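Local structure of YcgJ protein (Bacillus subtilis, 1XXL) at residues 120-129 with 151-161. The protein is of unknown function but probably acts as an S-adenosylmethionine-dependent methyltransferase. Numbering follows the deposited sequence.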
loop_
_atom_site.group_PDB
_atom_site.type_symbol
_atom_site.label_atom_id
_atom_site.label_comp_id
_atom_site.label_asym_id
_atom_site.label_seq_id
_atom_site.Cartn_x
_atom_site.Cartn_y
_atom_site.Cartn_z
ATOM N N PHE A 120 2.174 -11.633 6.401
ATOM C CA PHE A 120 1.561 -10.591 5.575
ATOM C C PHE A 120 2.265 -9.281 5.891
ATOM O O PHE A 120 2.284 -8.831 7.051
ATOM C CB PHE A 120 0.060 -10.468 5.897
ATOM C CG PHE A 120 -0.664 -9.378 5.140
ATOM C CD1 PHE A 120 -0.359 -9.091 3.809
ATOM C CD2 PHE A 120 -1.694 -8.675 5.754
ATOM C CE1 PHE A 120 -1.045 -8.090 3.121
ATOM C CE2 PHE A 120 -2.385 -7.696 5.075
ATOM C CZ PHE A 120 -2.067 -7.400 3.756
ATOM N N LEU A 121 2.862 -8.687 4.867
ATOM C CA LEU A 121 3.618 -7.459 5.004
ATOM C C LEU A 121 2.870 -6.360 4.280
ATOM O O LEU A 121 2.780 -6.351 3.045
ATOM C CB LEU A 121 5.032 -7.637 4.448
ATOM C CG LEU A 121 5.826 -8.731 5.157
ATOM C CD1 LEU A 121 7.077 -9.030 4.411
ATOM C CD2 LEU A 121 6.172 -8.356 6.574
ATOM N N LEU A 122 2.327 -5.435 5.066
ATOM C CA LEU A 122 1.445 -4.416 4.564
ATOM C C LEU A 122 2.067 -3.055 4.783
ATOM O O LEU A 122 2.322 -2.676 5.926
ATOM C CB LEU A 122 0.112 -4.540 5.308
ATOM C CG LEU A 122 -0.911 -3.444 5.147
ATOM C CD1 LEU A 122 -1.438 -3.438 3.732
ATOM C CD2 LEU A 122 -2.045 -3.631 6.164
ATOM N N VAL A 123 2.335 -2.342 3.685
ATOM C CA VAL A 123 2.746 -0.959 3.738
ATOM C C VAL A 123 1.658 -0.105 3.127
ATOM O O VAL A 123 1.203 -0.363 2.012
ATOM C CB VAL A 123 4.119 -0.696 2.986
ATOM C CG1 VAL A 123 4.393 0.803 2.805
ATOM C CG2 VAL A 123 5.210 -1.329 3.746
ATOM N N ASP A 124 1.234 0.906 3.870
ATOM C CA ASP A 124 0.369 1.904 3.310
ATOM C C ASP A 124 0.451 3.167 4.139
ATOM O O ASP A 124 1.014 3.184 5.219
ATOM C CB ASP A 124 -1.090 1.381 3.199
ATOM C CG ASP A 124 -1.844 1.973 1.996
ATOM O OD1 ASP A 124 -2.962 1.480 1.726
ATOM O OD2 ASP A 124 -1.339 2.930 1.337
ATOM N N HIS A 125 -0.093 4.245 3.611
ATOM C CA HIS A 125 -0.358 5.376 4.465
ATOM C C HIS A 125 -1.718 5.123 5.146
ATOM O O HIS A 125 -2.517 4.307 4.682
ATOM C CB HIS A 125 -0.235 6.742 3.773
ATOM C CG HIS A 125 -0.723 6.773 2.371
ATOM N ND1 HIS A 125 -2.023 7.073 2.050
ATOM C CD2 HIS A 125 -0.077 6.564 1.198
ATOM C CE1 HIS A 125 -2.167 7.035 0.736
ATOM N NE2 HIS A 125 -1.002 6.721 0.196
ATOM N N TYR A 126 -1.911 5.736 6.296
ATOM C CA TYR A 126 -3.072 5.453 7.112
ATOM C C TYR A 126 -3.724 6.737 7.624
ATOM O O TYR A 126 -3.111 7.788 7.657
ATOM C CB TYR A 126 -2.673 4.519 8.258
ATOM C CG TYR A 126 -1.662 5.074 9.244
ATOM C CD1 TYR A 126 -0.301 4.857 9.082
ATOM C CD2 TYR A 126 -2.076 5.811 10.330
ATOM C CE1 TYR A 126 0.617 5.339 10.003
ATOM C CE2 TYR A 126 -1.186 6.307 11.222
ATOM C CZ TYR A 126 0.168 6.071 11.062
ATOM O OH TYR A 126 1.046 6.601 11.962
ATOM N N ALA A 127 -4.980 6.606 8.025
ATOM C CA ALA A 127 -5.768 7.674 8.626
ATOM C C ALA A 127 -5.451 7.758 10.118
ATOM O O ALA A 127 -5.424 6.738 10.805
ATOM C CB ALA A 127 -7.244 7.374 8.446
ATOM N N PRO A 128 -5.202 8.982 10.633
ATOM C CA PRO A 128 -5.127 9.143 12.072
ATOM C C PRO A 128 -6.431 8.690 12.744
ATOM O O PRO A 128 -7.480 8.586 12.088
ATOM C CB PRO A 128 -4.889 10.648 12.246
ATOM C CG PRO A 128 -4.273 11.077 10.981
ATOM C CD PRO A 128 -4.933 10.239 9.928
ATOM N N GLU A 129 -6.345 8.396 14.028
ATOM C CA GLU A 129 -7.500 7.940 14.801
ATOM C C GLU A 129 -8.612 8.996 14.856
ATOM O O GLU A 129 -9.791 8.658 14.731
ATOM C CB GLU A 129 -7.052 7.549 16.211
ATOM C CG GLU A 129 -6.196 6.280 16.248
ATOM C CD GLU A 129 -6.931 5.056 15.675
ATOM O OE1 GLU A 129 -6.409 4.405 14.737
ATOM O OE2 GLU A 129 -8.048 4.762 16.159
ATOM N N GLU A 151 -8.128 5.057 2.949
ATOM C CA GLU A 151 -7.029 4.622 3.782
ATOM C C GLU A 151 -7.555 4.454 5.204
ATOM O O GLU A 151 -8.068 5.411 5.838
ATOM C CB GLU A 151 -5.790 5.543 3.668
ATOM C CG GLU A 151 -5.874 6.941 4.236
ATOM C CD GLU A 151 -5.001 7.941 3.450
ATOM O OE1 GLU A 151 -3.836 8.172 3.847
ATOM O OE2 GLU A 151 -5.487 8.477 2.418
ATOM N N SER A 152 -7.465 3.209 5.663
ATOM C CA SER A 152 -7.991 2.800 6.945
ATOM C C SER A 152 -7.113 3.348 8.069
ATOM O O SER A 152 -5.924 3.676 7.866
ATOM C CB SER A 152 -8.053 1.263 7.045
ATOM O OG SER A 152 -8.901 0.673 6.077
ATOM N N SER A 153 -7.702 3.446 9.263
ATOM C CA SER A 153 -6.942 3.778 10.464
ATOM C C SER A 153 -6.212 2.540 11.000
ATOM O O SER A 153 -6.523 1.418 10.597
ATOM C CB SER A 153 -7.890 4.365 11.527
ATOM O OG SER A 153 -8.737 3.367 12.053
ATOM N N LEU A 154 -5.258 2.737 11.914
ATOM C CA LEU A 154 -4.550 1.617 12.549
ATOM C C LEU A 154 -5.444 0.736 13.431
ATOM O O LEU A 154 -5.287 -0.485 13.473
ATOM C CB LEU A 154 -3.329 2.107 13.345
ATOM C CG LEU A 154 -2.281 2.853 12.493
ATOM C CD1 LEU A 154 -1.088 3.245 13.349
ATOM C CD2 LEU A 154 -1.845 2.081 11.299
ATOM N N SER A 155 -6.376 1.364 14.131
ATOM C CA SER A 155 -7.475 0.653 14.804
ATOM C C SER A 155 -8.197 -0.300 13.915
ATOM O O SER A 155 -8.448 -1.435 14.286
ATOM C CB SER A 155 -8.547 1.671 15.214
ATOM O OG SER A 155 -8.230 2.094 16.463
ATOM N N GLU A 156 -8.615 0.207 12.765
ATOM C CA GLU A 156 -9.306 -0.621 11.796
ATOM C C GLU A 156 -8.470 -1.801 11.322
ATOM O O GLU A 156 -8.988 -2.899 11.212
ATOM C CB GLU A 156 -9.800 0.217 10.623
ATOM C CG GLU A 156 -10.928 1.149 11.031
ATOM C CD GLU A 156 -11.336 2.125 9.937
ATOM O OE1 GLU A 156 -12.538 2.489 9.915
ATOM O OE2 GLU A 156 -10.480 2.552 9.114
ATOM N N TRP A 157 -7.184 -1.587 11.030
ATOM C CA TRP A 157 -6.306 -2.701 10.645
ATOM C C TRP A 157 -6.165 -3.709 11.747
ATOM O O TRP A 157 -6.183 -4.908 11.498
ATOM C CB TRP A 157 -4.903 -2.207 10.280
ATOM C CG TRP A 157 -4.837 -1.580 8.919
ATOM C CD1 TRP A 157 -4.560 -0.286 8.632
ATOM C CD2 TRP A 157 -5.063 -2.231 7.673
ATOM N NE1 TRP A 157 -4.566 -0.092 7.277
ATOM C CE2 TRP A 157 -4.889 -1.266 6.662
ATOM C CE3 TRP A 157 -5.375 -3.544 7.310
ATOM C CZ2 TRP A 157 -5.019 -1.570 5.290
ATOM C CZ3 TRP A 157 -5.510 -3.853 5.950
ATOM C CH2 TRP A 157 -5.329 -2.868 4.957
ATOM N N GLN A 158 -5.995 -3.232 12.975
ATOM C CA GLN A 158 -5.912 -4.153 14.105
ATOM C C GLN A 158 -7.174 -5.015 14.245
ATOM O O GLN A 158 -7.059 -6.221 14.508
ATOM C CB GLN A 158 -5.658 -3.417 15.404
ATOM C CG GLN A 158 -4.308 -2.810 15.465
ATOM C CD GLN A 158 -4.184 -1.892 16.616
ATOM O OE1 GLN A 158 -4.472 -2.259 17.739
ATOM N NE2 GLN A 158 -3.738 -0.701 16.354
ATOM N N ALA A 159 -8.350 -4.406 14.057
ATOM C CA ALA A 159 -9.634 -5.120 14.190
ATOM C C ALA A 159 -9.821 -6.135 13.056
ATOM O O ALA A 159 -10.255 -7.254 13.290
ATOM C CB ALA A 159 -10.793 -4.138 14.221
HETATM N N MSE A 160 -9.469 -5.740 11.826
HETATM C CA MSE A 160 -9.491 -6.668 10.679
HETATM C C MSE A 160 -8.516 -7.852 10.820
HETATM O O MSE A 160 -8.833 -8.971 10.465
HETATM C CB MSE A 160 -9.192 -5.918 9.392
HETATM C CG MSE A 160 -10.225 -4.867 9.082
HETATM SE SE MSE A 160 -10.144 -4.123 7.238
HETATM C CE MSE A 160 -8.924 -2.589 7.548
ATOM N N PHE A 161 -7.321 -7.602 11.335
ATOM C CA PHE A 161 -6.385 -8.688 11.572
ATOM C C PHE A 161 -6.940 -9.656 12.598
ATOM O O PHE A 161 -6.904 -10.869 12.380
ATOM C CB PHE A 161 -5.032 -8.176 12.024
ATOM C CG PHE A 161 -4.143 -7.729 10.906
ATOM C CD1 PHE A 161 -4.659 -7.123 9.765
ATOM C CD2 PHE A 161 -2.769 -7.878 11.009
ATOM C CE1 PHE A 161 -3.810 -6.696 8.746
ATOM C CE2 PHE A 161 -1.929 -7.431 9.999
ATOM C CZ PHE A 161 -2.446 -6.846 8.874
HETATM O O HOH W 1 -4.305 2.458 5.833
HETATM O O HOH W 2 -1.861 9.341 5.885
HETATM O O HOH W 3 -4.582 5.358 13.048
#
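The first torsions of His125 and Glu151 set the polar end of this contact: each holds CG between the backbone N and the carbonyl carbon, and the two side chains then cross at about a right angle. His125 ND1 donates to Glu151 OE1 over 2.8 Å in a fairly straight bond (N-H...O 162°); the oxygen lies near the imidazole plane, yet the N-H comes from 62° out of the carboxylate plane. In this buried His-carboxylate pair the other oxygen, Glu151 OE2, accepts a hydrogen bond from Asn141 ND2. The backbones meet beside it, where Ala127 N donates to Ser152 O at 3.1 Å, and a water linking His125 O and Ser152 O accepts from Trp157 NE1. Further along, Glu129 grips the first helical turn with both oxygens: Ser155 N reaches OE1 on its syn side at 3.1 Å and Ser155 OG donates to OE2 at 2.7 Å. Glu156 N donates to Ser153 OG and Ser153 N to Glu156 OE2, a capping box at the helix N-terminus. Two methyls make CH-pi contacts: Leu122 CD2 lies 3.3 Å from the centroid of the six-membered ring of Trp157, almost on its normal, and Leu154 CD2 lies over one face of the Tyr126 ring, 3.8 Å from its centroid. Helix residues 154-161 run roughly antiparallel to residues 120-125 of the Rossmann-like sheet, axes at 152° and 11.9 Å apart, with Trp157 against helix 103-113 and Leu154 and Phe161 reaching strands 166-179 and 222-236.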